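Local coordinates for protein twin-arginine translocation pathway signal (Rhodoferax ferrireducens, PDB 5IM2) that probably serves as the extracytoplasmic solute-binding component of a TRAP transporter, holding benzoate for uptake, at residues A[74-77]-A[83-86]; A[76-81]-A[280-285]; A[145-150]-A[362-367]; A[161-166]-A[285-290]. One frame throughout, in Å; residues are numbered along the deposited sequence.

Interaction 1 (A[74-77]-A[83-86]); sequences KVSK and IQFE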
loop_
_atom_site.group_PDB
_atom_site.type_symbol
_atom_site.label_atom_id
_atom_site.label_comp_id
_atom_site.label_asym_id
_atom_site.label_seq_id
_atom_site.Cartn_x
_atom_site.Cartn_y
_atom_site.Cartn_z
ATOM N N LYS A 74 5.334 20.886 -2.561
ATOM C CA LYS A 74 6.643 20.927 -3.211
ATOM C C LYS A 74 6.496 21.222 -4.695
ATOM O O LYS A 74 7.219 22.058 -5.253
ATOM C CB LYS A 74 7.366 19.591 -2.944
ATOM C CG LYS A 74 8.648 19.325 -3.731
ATOM C CD LYS A 74 9.804 18.856 -2.825
ATOM C CE LYS A 74 10.106 17.359 -2.944
ATOM N NZ LYS A 74 11.582 17.077 -2.910
ATOM N N VAL A 75 5.528 20.573 -5.351
ATOM C CA VAL A 75 5.259 20.859 -6.763
ATOM C C VAL A 75 4.801 22.302 -6.947
ATOM O O VAL A 75 5.237 22.996 -7.878
ATOM C CB VAL A 75 4.231 19.858 -7.310
ATOM C CG1 VAL A 75 3.755 20.286 -8.719
ATOM C CG2 VAL A 75 4.830 18.453 -7.292
ATOM N N SER A 76 3.890 22.778 -6.097
ATOM C CA SER A 76 3.450 24.159 -6.235
ATOM C C SER A 76 4.608 25.125 -6.028
ATOM O O SER A 76 4.816 26.048 -6.828
ATOM C CB SER A 76 2.321 24.440 -5.254
ATOM O OG SER A 76 1.137 23.868 -5.751
ATOM N N LYS A 77 5.378 24.930 -4.959
ATOM C CA LYS A 77 6.476 25.855 -4.649
ATOM C C LYS A 77 7.524 25.856 -5.753
ATOM O O LYS A 77 7.989 26.921 -6.183
ATOM C CB LYS A 77 7.102 25.473 -3.308
ATOM C CG LYS A 77 8.529 25.976 -3.098
ATOM C CD LYS A 77 9.117 25.447 -1.801
ATOM C CE LYS A 77 9.254 26.550 -0.761
ATOM N NZ LYS A 77 10.268 27.560 -1.162
ATOM N N ILE A 83 1.514 25.873 -10.737
ATOM C CA ILE A 83 0.720 24.658 -10.589
ATOM C C ILE A 83 0.008 24.720 -9.244
ATOM O O ILE A 83 0.651 24.757 -8.188
ATOM C CB ILE A 83 1.571 23.388 -10.689
ATOM C CG1 ILE A 83 2.396 23.351 -11.981
ATOM C CG2 ILE A 83 0.647 22.160 -10.602
ATOM C CD1 ILE A 83 3.364 22.154 -12.049
ATOM N N GLN A 84 -1.320 24.724 -9.283
ATOM C CA GLN A 84 -2.140 24.746 -8.087
ATOM C C GLN A 84 -3.007 23.493 -8.066
ATOM O O GLN A 84 -3.288 22.902 -9.106
ATOM C CB GLN A 84 -3.032 25.984 -8.030
ATOM C CG GLN A 84 -2.255 27.303 -7.925
ATOM C CD GLN A 84 -1.396 27.368 -6.676
ATOM O OE1 GLN A 84 -1.773 26.856 -5.621
ATOM N NE2 GLN A 84 -0.229 27.990 -6.794
ATOM N N PHE A 85 -3.432 23.093 -6.877
ATOM C CA PHE A 85 -4.243 21.894 -6.728
ATOM C C PHE A 85 -5.564 22.203 -6.047
ATOM O O PHE A 85 -5.613 22.982 -5.088
ATOM C CB PHE A 85 -3.524 20.866 -5.923
ATOM C CG PHE A 85 -2.274 20.352 -6.578
ATOM C CD1 PHE A 85 -1.054 20.996 -6.384
ATOM C CD2 PHE A 85 -2.318 19.223 -7.378
ATOM C CE1 PHE A 85 0.086 20.530 -6.965
ATOM C CE2 PHE A 85 -1.166 18.745 -7.983
ATOM C CZ PHE A 85 0.039 19.400 -7.773
ATOM N N GLU A 86 -6.629 21.579 -6.552
ATOM C CA GLU A 86 -7.876 21.418 -5.808
ATOM C C GLU A 86 -7.859 19.979 -5.330
ATOM O O GLU A 86 -7.993 19.050 -6.136
ATOM C CB GLU A 86 -9.111 21.712 -6.655
ATOM C CG GLU A 86 -9.250 23.170 -6.987
ATOM C CD GLU A 86 -10.435 23.437 -7.864
ATOM O OE1 GLU A 86 -10.688 22.612 -8.772
ATOM O OE2 GLU A 86 -11.111 24.461 -7.637
#
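Ser76 and Ile83 make the polar link between the end of helix 62-78 and the start of strand 83-88. The hydroxyl OG of Ser76 donates to the backbone O of Ile83 over 2.6 Å; the angle at the carbonyl oxygen is 151°, and the donor is tilted 22° from the carbonyl plane. OG can reach it because it stands anti to its own carbonyl carbon (chi1 -77°), beside the backbone N and turned to the strand. The CA of Ser76 adds a CA-H...O contact to the same oxygen at 3.5 Å, so two groups of one residue converge on a single acceptor. Were the serine replaced by an alanine here, the Ile83 carbonyl would probably lose its hydroxyl donor, and the helix end its side-chain hydrogen bond to the strand.

The apolar part rests on one methyl group. Val75 CG1 touches Ile83 CD1 at 3.8 Å and, at 3.9 Å, CZ of Phe85, where it lies at the ring edge and in its plane. Ser76 OG sits near the same edge, 3.7 Å from Phe85 CD1.

Gln84 points away at its root, and its bent chain carries NE2 back to the O of Gly81 in the connecting turn. The contact closes the beta-alpha-beta unit of strand 49-55, helix 62-78 and strand 83-88: Ile83 and Phe85 also pack on Leu51 of the adjoining parallel strand, while Val75 meets Ile283 of helix 277-285.

Interaction 2 (A[76-81]-A[280-285]); sequences SKESGG and RKIIDN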
loop_
_atom_site.group_PDB
_atom_site.type_symbol
_atom_site.label_atom_id
_atom_site.label_comp_id
_atom_site.label_asym_id
_atom_site.label_seq_id
_atom_site.Cartn_x
_atom_site.Cartn_y
_atom_site.Cartn_z
ATOM N N SER A 76 3.890 22.778 -6.097
ATOM C CA SER A 76 3.450 24.159 -6.235
ATOM C C SER A 76 4.608 25.125 -6.028
ATOM O O SER A 76 4.816 26.048 -6.828
ATOM C CB SER A 76 2.321 24.440 -5.254
ATOM O OG SER A 76 1.137 23.868 -5.751
ATOM N N LYS A 77 5.378 24.930 -4.959
ATOM C CA LYS A 77 6.476 25.855 -4.649
ATOM C C LYS A 77 7.524 25.856 -5.753
ATOM O O LYS A 77 7.989 26.921 -6.183
ATOM C CB LYS A 77 7.102 25.473 -3.308
ATOM C CG LYS A 77 8.529 25.976 -3.098
ATOM C CD LYS A 77 9.117 25.447 -1.801
ATOM C CE LYS A 77 9.254 26.550 -0.761
ATOM N NZ LYS A 77 10.268 27.560 -1.162
ATOM N N GLU A 78 7.903 24.670 -6.236
ATOM C CA GLU A 78 8.914 24.572 -7.279
ATOM C C GLU A 78 8.438 25.195 -8.591
ATOM O O GLU A 78 9.269 25.628 -9.408
ATOM C CB GLU A 78 9.298 23.099 -7.461
ATOM C CG GLU A 78 10.530 22.862 -8.323
ATOM C CD GLU A 78 10.812 21.372 -8.580
ATOM O OE1 GLU A 78 10.441 20.527 -7.722
ATOM O OE2 GLU A 78 11.410 21.058 -9.642
ATOM N N SER A 79 7.126 25.284 -8.799
ATOM C CA SER A 79 6.573 25.923 -9.985
ATOM C C SER A 79 6.307 27.410 -9.783
ATOM O O SER A 79 5.713 28.044 -10.655
ATOM C CB SER A 79 5.277 25.210 -10.410
ATOM O OG SER A 79 4.204 25.485 -9.517
ATOM N N GLY A 80 6.745 27.979 -8.664
ATOM C CA GLY A 80 6.442 29.371 -8.384
ATOM C C GLY A 80 4.960 29.655 -8.346
ATOM O O GLY A 80 4.525 30.765 -8.699
ATOM N N GLY A 81 4.168 28.669 -7.938
ATOM C CA GLY A 81 2.735 28.812 -7.832
ATOM C C GLY A 81 1.981 28.632 -9.127
ATOM O O GLY A 81 0.753 28.807 -9.142
ATOM N N ARG A 280 5.387 20.490 -17.019
ATOM C CA ARG A 280 5.581 19.053 -17.115
ATOM C C ARG A 280 6.925 18.656 -16.515
ATOM O O ARG A 280 7.021 17.654 -15.803
ATOM C CB ARG A 280 5.458 18.605 -18.573
ATOM C CG ARG A 280 5.641 17.086 -18.783
ATOM C CD ARG A 280 4.979 16.561 -20.060
ATOM N NE ARG A 280 5.360 17.351 -21.231
ATOM C CZ ARG A 280 4.568 18.211 -21.867
ATOM N NH1 ARG A 280 3.310 18.402 -21.481
ATOM N NH2 ARG A 280 5.044 18.886 -22.911
ATOM N N LYS A 281 7.971 19.452 -16.751
ATOM C CA LYS A 281 9.275 19.112 -16.184
ATOM C C LYS A 281 9.231 19.112 -14.661
ATOM O O LYS A 281 9.854 18.262 -14.016
ATOM C CB LYS A 281 10.339 20.089 -16.681
ATOM C CG LYS A 281 11.728 19.810 -16.129
ATOM C CD LYS A 281 12.779 20.720 -16.734
ATOM C CE LYS A 281 14.170 20.106 -16.633
ATOM N NZ LYS A 281 15.081 20.662 -17.673
ATOM N N ILE A 282 8.483 20.047 -14.069
ATOM C CA ILE A 282 8.332 20.081 -12.615
ATOM C C ILE A 282 7.641 18.817 -12.136
ATOM O O ILE A 282 8.050 18.189 -11.151
ATOM C CB ILE A 282 7.554 21.337 -12.169
ATOM C CG1 ILE A 282 8.267 22.620 -12.613
ATOM C CG2 ILE A 282 7.344 21.334 -10.647
ATOM C CD1 ILE A 282 9.573 22.846 -11.936
ATOM N N ILE A 283 6.562 18.429 -12.812
ATOM C CA ILE A 283 5.907 17.167 -12.483
ATOM C C ILE A 283 6.903 16.009 -12.592
ATOM O O ILE A 283 6.992 15.160 -11.692
ATOM C CB ILE A 283 4.673 16.951 -13.382
ATOM C CG1 ILE A 283 3.563 17.947 -13.041
ATOM C CG2 ILE A 283 4.101 15.549 -13.230
ATOM C CD1 ILE A 283 2.965 17.813 -11.654
ATOM N N ASP A 284 7.676 15.962 -13.693
ATOM C CA ASP A 284 8.641 14.871 -13.887
ATOM C C ASP A 284 9.699 14.851 -12.784
ATOM O O ASP A 284 10.111 13.776 -12.321
ATOM C CB ASP A 284 9.326 14.993 -15.246
ATOM C CG ASP A 284 8.429 14.652 -16.397
ATOM O OD1 ASP A 284 7.355 14.047 -16.180
ATOM O OD2 ASP A 284 8.830 14.969 -17.537
ATOM N N ASN A 285 10.153 16.027 -12.353
ATOM C CA ASN A 285 11.137 16.128 -11.280
ATOM C C ASN A 285 10.610 15.550 -9.971
ATOM O O ASN A 285 11.395 15.175 -9.086
ATOM C CB ASN A 285 11.514 17.598 -11.045
ATOM C CG ASN A 285 12.338 18.215 -12.165
ATOM O OD1 ASN A 285 12.898 17.535 -13.028
ATOM N ND2 ASN A 285 12.445 19.535 -12.121
#
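Glu78 lies along Ile282, the two side chains running past each other in opposite directions, and this is the close-packed part of the contact. CG of Glu78 rests 3.7 Å from Ile282 CD1, and OE2 of Glu78 comes to 3.4 Å from Ile282 CD1, so the polar end of the acid as well as its aliphatic stem lies against that methyl. Behind them the fit is looser: Ser79 CB comes only to 4.4 Å from Ile282 CG2.

The outer side is polar. Glu78, extended from a trans first torsion (chi1 -169°), carries its carboxylate to Asn285, whose ND2 donates to OE2 over 3.1 Å with an N-H...O angle of 166°. Carboxylate and amide are nearly coplanar, 12° apart, and ND2 meets OE2 nearly along its C-O axis. The other oxygen, OE1, accepts from ND2 of Asn286. The carboxylate spans two consecutive asparagine amides, one per oxygen.

Helix 62-78 ends here in a Schellman motif, with Gly81 N bonded to Ser76 O and Gly80 at positive phi as the C-prime residue. The asparagine pairing relies on directed neutral donors, not on an opposite charge, and fixes the acid's rotation while its methylenes shield Ile282.

Interaction 3 (A[145-150]-A[362-367]); sequences CWEYMQ and AKHSKV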
loop_
_atom_site.group_PDB
_atom_site.type_symbol
_atom_site.label_atom_id
_atom_site.label_comp_id
_atom_site.label_asym_id
_atom_site.label_seq_id
_atom_site.Cartn_x
_atom_site.Cartn_y
_atom_site.Cartn_z
ATOM N N CYS A 145 9.826 -1.375 -6.613
ATOM C CA CYS A 145 8.540 -1.396 -7.304
ATOM C C CYS A 145 8.562 -0.482 -8.520
ATOM O O CYS A 145 8.111 -0.866 -9.608
ATOM C CB CYS A 145 7.429 -0.986 -6.331
ATOM S SG CYS A 145 5.760 -1.258 -6.950
ATOM N N TRP A 146 9.089 0.733 -8.360
ATOM C CA TRP A 146 9.185 1.648 -9.497
ATOM C C TRP A 146 9.950 1.008 -10.660
ATOM O O TRP A 146 9.455 0.949 -11.803
ATOM C CB TRP A 146 9.858 2.967 -9.094
ATOM C CG TRP A 146 10.054 3.800 -10.324
ATOM C CD1 TRP A 146 11.184 3.876 -11.118
ATOM C CD2 TRP A 146 9.077 4.632 -10.955
ATOM N NE1 TRP A 146 10.965 4.720 -12.177
ATOM C CE2 TRP A 146 9.676 5.188 -12.111
ATOM C CE3 TRP A 146 7.764 4.987 -10.646
ATOM C CZ2 TRP A 146 8.999 6.041 -12.951
ATOM C CZ3 TRP A 146 7.095 5.848 -11.493
ATOM C CH2 TRP A 146 7.713 6.373 -12.617
ATOM N N GLU A 147 11.154 0.512 -10.374
ATOM C CA GLU A 147 12.010 -0.044 -11.417
ATOM C C GLU A 147 11.399 -1.292 -12.042
ATOM O O GLU A 147 11.433 -1.463 -13.266
ATOM C CB GLU A 147 13.401 -0.350 -10.865
ATOM C CG GLU A 147 14.320 -0.900 -11.940
ATOM C CD GLU A 147 15.793 -1.011 -11.539
ATOM O OE1 GLU A 147 16.196 -0.545 -10.456
ATOM O OE2 GLU A 147 16.554 -1.579 -12.340
ATOM N N TYR A 148 10.793 -2.146 -11.223
ATOM C CA TYR A 148 10.079 -3.322 -11.733
ATOM C C TYR A 148 8.998 -2.944 -12.749
ATOM O O TYR A 148 8.902 -3.530 -13.834
ATOM C CB TYR A 148 9.472 -4.076 -10.549
ATOM C CG TYR A 148 8.594 -5.281 -10.841
ATOM C CD1 TYR A 148 7.235 -5.111 -11.040
ATOM C CD2 TYR A 148 9.100 -6.560 -10.844
ATOM C CE1 TYR A 148 6.378 -6.197 -11.275
ATOM C CE2 TYR A 148 8.254 -7.671 -11.069
ATOM C CZ TYR A 148 6.885 -7.463 -11.260
ATOM O OH TYR A 148 6.001 -8.504 -11.456
ATOM N N MET A 149 8.128 -2.002 -12.405
ATOM C CA MET A 149 7.038 -1.715 -13.330
ATOM C C MET A 149 7.574 -1.069 -14.599
ATOM O O MET A 149 7.103 -1.361 -15.705
ATOM C CB MET A 149 5.986 -0.834 -12.659
ATOM C CG MET A 149 5.300 -1.529 -11.497
ATOM S SD MET A 149 4.509 -3.145 -11.880
ATOM C CE MET A 149 3.236 -2.682 -13.047
ATOM N N GLN A 150 8.593 -0.222 -14.454
ATOM C CA GLN A 150 9.129 0.511 -15.589
ATOM C C GLN A 150 9.787 -0.421 -16.584
ATOM O O GLN A 150 9.719 -0.190 -17.792
ATOM C CB GLN A 150 10.149 1.540 -15.106
ATOM C CG GLN A 150 9.548 2.840 -14.698
ATOM C CD GLN A 150 9.093 3.652 -15.883
ATOM O OE1 GLN A 150 7.907 3.674 -16.219
ATOM N NE2 GLN A 150 10.037 4.331 -16.527
ATOM N N ALA A 362 16.687 -6.498 -3.309
ATOM C CA ALA A 362 18.050 -6.643 -2.801
ATOM C C ALA A 362 18.935 -5.476 -3.205
ATOM O O ALA A 362 19.716 -4.964 -2.390
ATOM C CB ALA A 362 18.645 -7.944 -3.328
ATOM N N LYS A 363 18.855 -5.068 -4.471
ATOM C CA LYS A 363 19.689 -3.982 -4.971
ATOM C C LYS A 363 19.370 -2.661 -4.295
ATOM O O LYS A 363 20.270 -1.905 -3.920
ATOM C CB LYS A 363 19.498 -3.828 -6.467
ATOM C CG LYS A 363 20.362 -2.735 -7.036
ATOM C CD LYS A 363 20.345 -2.762 -8.520
ATOM C CE LYS A 363 19.058 -2.211 -9.040
ATOM N NZ LYS A 363 19.053 -2.099 -10.519
ATOM N N HIS A 364 18.099 -2.320 -4.208
ATOM C CA HIS A 364 17.786 -1.019 -3.646
ATOM C C HIS A 364 17.919 -0.990 -2.142
ATOM O O HIS A 364 17.966 0.096 -1.565
ATOM C CB HIS A 364 16.385 -0.591 -4.072
ATOM C CG HIS A 364 16.322 -0.169 -5.499
ATOM N ND1 HIS A 364 16.772 1.061 -5.940
ATOM C CD2 HIS A 364 15.904 -0.832 -6.603
ATOM C CE1 HIS A 364 16.622 1.138 -7.250
ATOM N NE2 HIS A 364 16.091 0.004 -7.675
ATOM N N SER A 365 17.944 -2.153 -1.499
ATOM C CA SER A 365 18.250 -2.203 -0.080
ATOM C C SER A 365 19.719 -1.893 0.192
ATOM O O SER A 365 20.073 -1.561 1.329
ATOM C CB SER A 365 17.867 -3.562 0.502
ATOM O OG SER A 365 16.473 -3.824 0.360
ATOM N N LYS A 366 20.589 -2.016 -0.821
ATOM C CA LYS A 366 21.961 -1.541 -0.669
ATOM C C LYS A 366 22.033 -0.016 -0.650
ATOM O O LYS A 366 22.935 0.544 -0.019
ATOM C CB LYS A 366 22.849 -2.114 -1.775
ATOM C CG LYS A 366 22.914 -3.643 -1.737
ATOM C CD LYS A 366 24.022 -4.218 -2.608
ATOM C CE LYS A 366 23.686 -4.168 -4.090
ATOM N NZ LYS A 366 24.167 -5.411 -4.808
ATOM N N VAL A 367 21.101 0.662 -1.314
ATOM C CA VAL A 367 21.059 2.121 -1.338
ATOM C C VAL A 367 20.373 2.678 -0.092
ATOM O O VAL A 367 20.860 3.620 0.543
ATOM C CB VAL A 367 20.325 2.597 -2.604
ATOM C CG1 VAL A 367 20.136 4.122 -2.568
ATOM C CG2 VAL A 367 21.057 2.158 -3.859
#
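Glu147 of helix 138-152 faces Lys363 and His364, consecutive residues of helix 350-367, and divides its carboxylate between them. The hydrogen bond to the imidazole is the shorter link: His364 NE2 donates to OE1 of Glu147 over 2.8 Å, with an N-H...O angle of 156°. OE1 lies in the ring plane at the imidazole edge, met nearly along its C-O axis. The carboxylate itself is turned 84° from the ring, so the two groups stand almost perpendicular and are not stacked.

The salt bridge comes from Lys363, whose side chain crosses that of Glu147 at about a right angle. Its NZ is 3.1 Å from OE2 of Glu147 and uses the syn lone pair of that oxygen; a second, weak bond of 3.3 Å runs from NZ to OE1. A bend at chi3 (75°) in the otherwise extended lysine brings the ammonium across to the acid, itself an extended chain with CG anti to the backbone N.

With an alanine here in place of Glu147, Lys363 would probably be left without its counter-charge and the NE2-H of His364 without its acceptor.

OE1 takes one firm and one weak bond, OE2 one. On its far side the imidazole uses ND1 in a hydrogen bond with NE of Arg143. Lys363 would be expected to favour an ionised Glu147, while Arg143 donating to ND1 is consistent with a neutral imidazole that carries its proton on NE2.

Interaction 4 (A[161-166]-A[285-290]); sequences QVLALQ and NNSGLQ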
loop_
_atom_site.group_PDB
_atom_site.type_symbol
_atom_site.label_atom_id
_atom_site.label_comp_id
_atom_site.label_asym_id
_atom_site.label_seq_id
_atom_site.Cartn_x
_atom_site.Cartn_y
_atom_site.Cartn_z
ATOM N N GLN A 161 -0.540 8.203 -16.722
ATOM C CA GLN A 161 0.836 8.631 -16.509
ATOM C C GLN A 161 1.182 8.347 -15.044
ATOM O O GLN A 161 0.710 9.036 -14.138
ATOM C CB GLN A 161 0.977 10.109 -16.881
ATOM C CG GLN A 161 2.315 10.745 -16.597
ATOM C CD GLN A 161 3.458 10.160 -17.386
ATOM O OE1 GLN A 161 4.602 10.203 -16.936
ATOM N NE2 GLN A 161 3.179 9.639 -18.558
ATOM N N VAL A 162 1.974 7.307 -14.802
ATOM C CA VAL A 162 2.332 6.964 -13.431
ATOM C C VAL A 162 3.437 7.888 -12.949
ATOM O O VAL A 162 4.517 7.990 -13.554
ATOM C CB VAL A 162 2.726 5.493 -13.300
ATOM C CG1 VAL A 162 3.204 5.153 -11.874
ATOM C CG2 VAL A 162 1.503 4.631 -13.623
ATOM N N LEU A 163 3.145 8.588 -11.864
ATOM C CA LEU A 163 4.090 9.486 -11.235
ATOM C C LEU A 163 4.942 8.808 -10.177
ATOM O O LEU A 163 6.099 9.197 -10.009
ATOM C CB LEU A 163 3.335 10.657 -10.598
ATOM C CG LEU A 163 2.335 11.379 -11.494
ATOM C CD1 LEU A 163 1.720 12.602 -10.775
ATOM C CD2 LEU A 163 2.946 11.834 -12.805
ATOM N N ALA A 164 4.406 7.821 -9.453
ATOM C CA ALA A 164 5.132 7.133 -8.395
ATOM C C ALA A 164 4.427 5.835 -8.054
ATOM O O ALA A 164 3.223 5.671 -8.309
ATOM C CB ALA A 164 5.290 8.015 -7.145
ATOM N N LEU A 165 5.218 4.913 -7.482
ATOM C CA LEU A 165 4.803 3.586 -7.029
ATOM C C LEU A 165 5.487 3.309 -5.699
ATOM O O LEU A 165 6.675 3.604 -5.562
ATOM C CB LEU A 165 5.205 2.494 -8.036
ATOM C CG LEU A 165 4.441 2.527 -9.339
ATOM C CD1 LEU A 165 5.301 1.867 -10.412
ATOM C CD2 LEU A 165 3.076 1.822 -9.185
ATOM N N GLN A 166 4.772 2.756 -4.717
ATOM C CA GLN A 166 5.364 2.582 -3.391
ATOM C C GLN A 166 4.582 1.560 -2.575
ATOM O O GLN A 166 3.527 1.068 -2.992
ATOM C CB GLN A 166 5.466 3.931 -2.664
ATOM C CG GLN A 166 4.202 4.784 -2.711
ATOM C CD GLN A 166 3.567 5.073 -1.361
ATOM O OE1 GLN A 166 2.773 5.976 -1.242
ATOM N NE2 GLN A 166 3.873 4.291 -0.373
ATOM N N ASN A 285 10.153 16.027 -12.353
ATOM C CA ASN A 285 11.137 16.128 -11.280
ATOM C C ASN A 285 10.610 15.550 -9.971
ATOM O O ASN A 285 11.395 15.175 -9.086
ATOM C CB ASN A 285 11.514 17.598 -11.045
ATOM C CG ASN A 285 12.338 18.215 -12.165
ATOM O OD1 ASN A 285 12.898 17.535 -13.028
ATOM N ND2 ASN A 285 12.445 19.535 -12.121
ATOM N N ASN A 286 9.294 15.490 -9.828
ATOM C CA ASN A 286 8.628 14.983 -8.643
ATOM C C ASN A 286 7.914 13.675 -8.945
ATOM O O ASN A 286 6.896 13.356 -8.336
ATOM C CB ASN A 286 7.676 16.045 -8.113
ATOM C CG ASN A 286 8.429 17.187 -7.486
ATOM O OD1 ASN A 286 8.901 17.075 -6.352
ATOM N ND2 ASN A 286 8.616 18.273 -8.246
ATOM N N SER A 287 8.457 12.928 -9.895
ATOM C CA SER A 287 8.001 11.600 -10.265
ATOM C C SER A 287 9.203 10.680 -10.309
ATOM O O SER A 287 10.349 11.119 -10.430
ATOM C CB SER A 287 7.329 11.566 -11.651
ATOM O OG SER A 287 6.346 12.567 -11.807
ATOM N N GLY A 288 8.927 9.388 -10.217
ATOM C CA GLY A 288 9.930 8.387 -10.541
ATOM C C GLY A 288 10.544 7.705 -9.344
ATOM O O GLY A 288 9.932 7.577 -8.287
ATOM N N LEU A 289 11.783 7.266 -9.519
ATOM C CA LEU A 289 12.450 6.454 -8.507
ATOM C C LEU A 289 12.567 7.179 -7.171
ATOM O O LEU A 289 12.260 6.615 -6.112
ATOM C CB LEU A 289 13.838 6.070 -9.031
ATOM C CG LEU A 289 14.715 5.194 -8.149
ATOM C CD1 LEU A 289 14.083 3.828 -8.000
ATOM C CD2 LEU A 289 16.100 5.050 -8.738
ATOM N N GLN A 290 13.113 8.395 -7.186
ATOM C CA GLN A 290 13.370 9.078 -5.918
ATOM C C GLN A 290 12.074 9.387 -5.190
ATOM O O GLN A 290 11.967 9.179 -3.975
ATOM C CB GLN A 290 14.172 10.364 -6.155
ATOM C CG GLN A 290 15.649 10.128 -6.513
ATOM C CD GLN A 290 15.859 9.550 -7.911
ATOM O OE1 GLN A 290 15.069 9.796 -8.833
ATOM N NE2 GLN A 290 16.931 8.769 -8.070
HETATM O O HOH W 1 6.063 12.076 -14.770
#
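The hydroxyl of Ser287 is set beside Leu163 by a first torsion that holds OG anti to its own carbonyl carbon (chi1 -50°), next to the backbone N. Leu163 has the same chi1 rotamer, with CG also beside its backbone N, which sets its CD2 methyl 3.6 Å from Ser287 OG and its CB 3.8 Å from the same oxygen. This is van der Waals packing of a branched side chain against a hydroxyl whose strongest polar partner, the O of Ile283, lies one helical turn earlier in the chain.

The backbone supplies the direct hydrogen bond. Gly288 N donates to the O of Leu163 over 2.8 Å with an N-H...O angle of 151°, and the angle of 161° at the oxygen places the donor almost on the carbonyl axis. The same oxygen is 3.1 Å from CB of Ser287, so the approach is close. Gly288 has a positive phi; at its backbone angles a beta carbon would collide with the carbonyl oxygen of Ser287, which explains why the turn has no side chain here.

A water adds an indirect path: it can donate to Ser287 OG (3.0 Å) and Gln161 OE1 (3.2 Å), though other acceptors compete for its two protons.

On the strand, Leu163 and Ala164 both face Leu265 of the antiparallel neighbour, a classic beta bulge. The strand is the outermost one of a five-stranded mixed sheet, and its bulged carbonyl meets Gly288 at the N-cap position of helix 289-301. The arrangement is thus a bulged edge strand bonded to a helix-initiating turn.

Interactions 1 and 2 share Ser76 and Lys77 and both use helix 62-78; they touch where Val75 O lies 3.9 Å from Ile282 CG2. Interaction 4 is the buried contact, resting mainly on a backbone bond and close packing, whereas the other three are partly buried. Interactions 1 and 4 reach the two outermost strands of one five-stranded sheet. Asn285 belongs to interactions 2 and 4, and the neighbouring Asn286 ties them through Glu78. Interaction 3, bridging two helices with charged groups, differs most in chemistry; Trp146 of its helix nevertheless packs on Gly288 of interaction 4. Interactions 1 and 3 do not touch, their centres about 28 Å apart.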